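PDB 5HZ0: probable LRR receptor-like serine/threonine-protein kinase At4g26540 from Arabidopsis thaliana, which acts as a cell-surface receptor for RGF peptide hormones that maintain the root stem cell niche, the chain here being its extracellular leucine-rich-repeat domain. Local coordinates for residues Ile545-Ser550 / Ser563-Leu568; Gly556-Arg561 / Leu582-Asp587. The protein carries 5 engineered substitutions. All blocks are in the same frame, centred on the assembly; numbering follows the deposited sequence.

Contact 1: residues Ile545-Ser550 / Ser563-Leu568; sequences ISLNLS and SDLKNL. With NAG (2-acetamido-2-deoxy-beta-D-glucopyranose), chain D.
Leu-547 and Leu-568 meet with their side chains crossed at about a right angle. Leu-568 supplies both methyls: CD2 lies 4.0 Å from CB of Leu-547, while CD1 rests against the backbone of the strand, 3.8 Å from the N of Leu-547. With CG anti to the backbone N (chi1 -173°), the Leu-568 side chain carries its methyls up to the strand. Leu-547 reaches farther along with its own CD2, which stands 4.2 Å from CD1 of Leu-565. This is the interior of a leucine-rich-repeat solenoid: residues 546-548 form one short parallel strand of the inner face, hydrogen-bonded to its neighbours 521-523 and 570-572, and leucines of successive coils pack together in the interior. The next residue, Asn-548, carries an N-linked sugar, its ND2 bonded covalently to C1 of the NAG. Its OD1 takes two hydrogen bonds in the carbonyl plane, one from the N of Ser-550 (3.0 Å), which makes an Asx turn, and one from OG of the same serine (2.8 Å), directed at a lone pair. This double grip is likely to limit rotation of the glycosylated amide, and Ser-550 OG also sits 3.1 Å from the sugar's O5.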
# COMPACT_ATOMS: atom_id res chain seq x y z
N ILE A 545 -11.25 -24.89 1.86
CA ILE A 545 -9.85 -24.85 1.48
C ILE A 545 -9.14 -26.18 1.72
O ILE A 545 -8.62 -26.79 0.78
CB ILE A 545 -9.09 -23.77 2.25
CG1 ILE A 545 -9.73 -22.39 2.02
CG2 ILE A 545 -7.63 -23.78 1.85
CD1 ILE A 545 -9.00 -21.27 2.75
N SER A 546 -9.12 -26.63 2.97
CA SER A 546 -8.40 -27.85 3.29
C SER A 546 -8.93 -28.56 4.52
O SER A 546 -9.40 -27.93 5.47
CB SER A 546 -6.92 -27.53 3.46
OG SER A 546 -6.21 -28.65 3.95
N LEU A 547 -8.87 -29.89 4.49
CA LEU A 547 -9.08 -30.73 5.68
C LEU A 547 -7.96 -31.78 5.71
O LEU A 547 -7.87 -32.65 4.82
CB LEU A 547 -10.48 -31.38 5.69
CG LEU A 547 -10.83 -32.47 6.72
CD1 LEU A 547 -10.78 -31.94 8.15
CD2 LEU A 547 -12.20 -33.10 6.44
N ASN A 548 -7.11 -31.67 6.73
CA ASN A 548 -5.97 -32.56 6.88
C ASN A 548 -6.12 -33.29 8.21
O ASN A 548 -6.04 -32.69 9.28
CB ASN A 548 -4.67 -31.73 6.84
CG ASN A 548 -3.42 -32.58 6.69
OD1 ASN A 548 -3.40 -33.76 7.04
ND2 ASN A 548 -2.34 -31.94 6.20
N LEU A 549 -6.43 -34.58 8.13
CA LEU A 549 -6.47 -35.48 9.28
C LEU A 549 -5.24 -36.40 9.39
O LEU A 549 -5.20 -37.27 10.25
CB LEU A 549 -7.80 -36.24 9.34
CG LEU A 549 -9.03 -35.32 9.50
CD1 LEU A 549 -10.32 -36.12 9.49
CD2 LEU A 549 -8.96 -34.41 10.76
N SER A 550 -4.27 -36.22 8.50
CA SER A 550 -3.18 -37.19 8.30
C SER A 550 -2.24 -37.38 9.50
O SER A 550 -2.28 -36.61 10.46
CB SER A 550 -2.31 -36.79 7.11
OG SER A 550 -1.45 -35.73 7.49
N SER A 563 -19.87 -37.02 2.41
CA SER A 563 -20.38 -36.73 1.07
C SER A 563 -20.93 -35.31 0.99
O SER A 563 -21.09 -34.75 -0.09
CB SER A 563 -21.45 -37.74 0.66
OG SER A 563 -22.49 -37.79 1.61
N ASP A 564 -21.19 -34.72 2.15
CA ASP A 564 -21.76 -33.39 2.25
C ASP A 564 -20.72 -32.27 2.16
O ASP A 564 -21.10 -31.09 2.10
CB ASP A 564 -22.55 -33.24 3.55
CG ASP A 564 -23.95 -33.79 3.45
OD1 ASP A 564 -24.51 -33.78 2.33
OD2 ASP A 564 -24.50 -34.22 4.49
N LEU A 565 -19.43 -32.59 2.13
CA LEU A 565 -18.51 -31.48 2.02
C LEU A 565 -18.36 -31.29 0.54
O LEU A 565 -17.44 -31.82 -0.08
CB LEU A 565 -17.16 -31.85 2.64
CG LEU A 565 -17.21 -32.22 4.13
CD1 LEU A 565 -15.98 -33.01 4.57
CD2 LEU A 565 -17.39 -30.98 4.96
N LYS A 566 -19.17 -30.39 0.01
CA LYS A 566 -19.34 -30.27 -1.43
C LYS A 566 -18.38 -29.23 -1.92
O LYS A 566 -18.15 -29.11 -3.12
CB LYS A 566 -20.77 -29.84 -1.77
CG LYS A 566 -21.47 -30.73 -2.76
CD LYS A 566 -21.67 -32.12 -2.16
CE LYS A 566 -21.77 -33.22 -3.25
NZ LYS A 566 -21.57 -34.63 -2.73
N ASN A 567 -17.83 -28.47 -0.99
CA ASN A 567 -16.86 -27.43 -1.32
C ASN A 567 -15.38 -27.76 -1.09
O ASN A 567 -14.51 -26.97 -1.46
CB ASN A 567 -17.23 -26.13 -0.60
CG ASN A 567 -18.36 -25.41 -1.28
OD1 ASN A 567 -18.30 -25.08 -2.47
ND2 ASN A 567 -19.43 -25.16 -0.54
N LEU A 568 -15.10 -28.93 -0.51
CA LEU A 568 -13.75 -29.24 -0.08
C LEU A 568 -12.84 -29.42 -1.28
O LEU A 568 -13.10 -30.24 -2.14
CB LEU A 568 -13.75 -30.51 0.78
CG LEU A 568 -12.43 -30.89 1.46
CD1 LEU A 568 -11.86 -29.69 2.21
CD2 LEU A 568 -12.67 -32.03 2.41
C1 NAG D . -1.12 -32.72 6.04
C2 NAG D . -0.34 -32.03 4.92
C3 NAG D . 1.06 -32.64 4.75
C4 NAG D . 1.80 -32.63 6.10
C5 NAG D . 0.94 -33.44 7.06
C6 NAG D . 1.53 -33.60 8.46
C7 NAG D . -1.32 -31.22 2.78
C8 NAG D . -2.24 -31.60 1.65
N2 NAG D . -1.15 -32.15 3.73
O3 NAG D . 1.76 -31.93 3.76
O4 NAG D . 3.17 -33.05 6.05
O5 NAG D . -0.32 -32.82 7.20
O6 NAG D . 1.78 -32.34 9.05
O7 NAG D . -0.76 -30.13 2.78

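Contact 2: residues Gly556-Arg561 / Leu582-Asp587; sequences GEIPSR and LNVLTD
Ile-558 meets three side chains of 582-587 through two of its methyls. Its CD1 rests against CD2 of Leu-582 and CD2 of Leu-585 together, at 3.7 Å from each. The other branch, CG2, touches CG1 of Val-584 at 3.6 Å and also approaches CD1 of Leu-585. Placing CG1 beside the backbone N (chi1 -70°) and CG2 anti to it lets the isoleucine spread over both leucines and the valine; it crosses Leu-585 at about a right angle. With an alanine here CD1 and CG2 are gone, which would probably open a gap over Leu-582 and Leu-585 and leave CG1 of Val-584 without its apolar partner. A second kind of contact is methyl against backbone: CG2 of Val-584 lies against the carbonyl oxygens of Pro-559 and Ser-560, the latter the nearer, with no hydrogen bond spanning the two segments. Within 582-587, polar bonds fix the turn. Asn-583 O accepts both the N and, at 2.7 Å, the OG1 of Thr-586, while Leu-585 N bonds to Leu-582 O. Ile-558 and Pro-559 belong to a Gly-Glu-Ile-Pro sequence, the G-x-I-P signature of plant-type leucine-rich repeats, packed onto the corresponding loop of the following coil.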
# COMPACT_ATOMS: atom_id res chain seq x y z
N GLY A 556 -11.70 -46.92 11.87
CA GLY A 556 -13.04 -46.96 11.34
C GLY A 556 -13.07 -46.53 9.89
O GLY A 556 -12.05 -46.60 9.20
N GLU A 557 -14.23 -46.08 9.43
CA GLU A 557 -14.42 -45.73 8.03
C GLU A 557 -14.66 -44.24 7.86
O GLU A 557 -15.05 -43.55 8.80
CB GLU A 557 -15.59 -46.53 7.43
CG GLU A 557 -15.36 -48.04 7.40
CD GLU A 557 -16.51 -48.80 6.77
OE1 GLU A 557 -17.61 -48.22 6.61
OE2 GLU A 557 -16.32 -49.99 6.43
N ILE A 558 -14.39 -43.75 6.66
CA ILE A 558 -14.74 -42.38 6.32
C ILE A 558 -16.25 -42.21 6.50
O ILE A 558 -17.03 -42.88 5.85
CB ILE A 558 -14.33 -42.03 4.88
CG1 ILE A 558 -12.81 -41.95 4.77
CG2 ILE A 558 -14.93 -40.72 4.45
CD1 ILE A 558 -12.32 -41.70 3.38
N PRO A 559 -16.65 -41.33 7.41
CA PRO A 559 -18.08 -41.12 7.70
C PRO A 559 -18.90 -40.73 6.47
O PRO A 559 -18.44 -39.94 5.64
CB PRO A 559 -18.06 -39.97 8.72
CG PRO A 559 -16.69 -39.37 8.62
CD PRO A 559 -15.79 -40.48 8.25
N SER A 560 -20.10 -41.30 6.35
CA SER A 560 -20.97 -41.06 5.21
C SER A 560 -21.30 -39.58 5.05
O SER A 560 -21.44 -39.07 3.93
CB SER A 560 -22.26 -41.90 5.31
OG SER A 560 -23.07 -41.49 6.40
N ARG A 561 -21.36 -38.88 6.17
CA ARG A 561 -21.62 -37.44 6.13
C ARG A 561 -20.58 -36.69 5.30
O ARG A 561 -20.84 -35.58 4.85
CB ARG A 561 -21.68 -36.86 7.55
CG ARG A 561 -22.29 -35.47 7.62
CD ARG A 561 -23.81 -35.53 7.56
NE ARG A 561 -24.33 -36.36 8.64
CZ ARG A 561 -25.47 -36.12 9.28
NH1 ARG A 561 -26.21 -35.07 8.97
NH2 ARG A 561 -25.87 -36.94 10.25
N LEU A 582 -13.98 -46.07 -0.51
CA LEU A 582 -14.07 -44.63 -0.74
C LEU A 582 -15.38 -44.12 -1.32
O LEU A 582 -15.46 -42.95 -1.69
CB LEU A 582 -12.88 -44.14 -1.57
CG LEU A 582 -11.55 -44.49 -0.90
CD1 LEU A 582 -10.38 -44.06 -1.76
CD2 LEU A 582 -11.45 -43.89 0.52
N ASN A 583 -16.38 -44.98 -1.45
CA ASN A 583 -17.60 -44.65 -2.20
C ASN A 583 -18.25 -43.34 -1.82
O ASN A 583 -18.80 -42.63 -2.67
CB ASN A 583 -18.61 -45.80 -2.14
CG ASN A 583 -18.11 -47.05 -2.87
OD1 ASN A 583 -17.19 -46.97 -3.70
ND2 ASN A 583 -18.70 -48.20 -2.56
N VAL A 584 -18.17 -43.00 -0.53
CA VAL A 584 -18.71 -41.75 -0.01
C VAL A 584 -18.06 -40.52 -0.66
O VAL A 584 -18.67 -39.46 -0.76
CB VAL A 584 -18.57 -41.72 1.52
CG1 VAL A 584 -17.14 -42.01 1.91
CG2 VAL A 584 -19.03 -40.38 2.10
N LEU A 585 -16.83 -40.68 -1.15
CA LEU A 585 -16.11 -39.57 -1.78
C LEU A 585 -16.41 -39.35 -3.27
O LEU A 585 -16.06 -38.31 -3.82
CB LEU A 585 -14.60 -39.75 -1.60
CG LEU A 585 -13.87 -39.27 -0.34
CD1 LEU A 585 -14.81 -39.13 0.86
CD2 LEU A 585 -12.73 -40.24 -0.02
N THR A 586 -17.05 -40.33 -3.92
CA THR A 586 -17.07 -40.40 -5.39
C THR A 586 -17.76 -39.23 -6.10
O THR A 586 -17.45 -38.93 -7.25
CB THR A 586 -17.60 -41.76 -5.95
OG1 THR A 586 -18.82 -42.13 -5.28
CG2 THR A 586 -16.57 -42.88 -5.75
N ASP A 587 -18.71 -38.59 -5.43
CA ASP A 587 -19.40 -37.46 -6.05
C ASP A 587 -18.93 -36.03 -5.68
O ASP A 587 -19.58 -35.05 -6.05
CB ASP A 587 -20.94 -37.62 -5.98
CG ASP A 587 -21.57 -36.93 -4.77
OD1 ASP A 587 -20.87 -36.61 -3.77
OD2 ASP A 587 -22.81 -36.74 -4.83

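How the contacts relate
Two neighbouring coils near the C-terminal end of the solenoid illustrate how a repeat protein is built from contacts between successive turns. The segments alternate along the chain, in the order 545-550, 556-561, 563-568, 582-587, and the centres of the two contacts lie about 11 Å apart. Contact 1 joins strand 546-548 to the loop leading into strand 570-572; contact 2 joins the loops that follow these two strands. They also touch directly: CG2 of Val-584 packs on the N of Ser-563, and a modelled Lys-566 to Asp-587 salt bridge is doubtful, being too short and the aspartate poorly ordered. The interior core behind the strands thus runs on into the packing of the loops, coil upon coil.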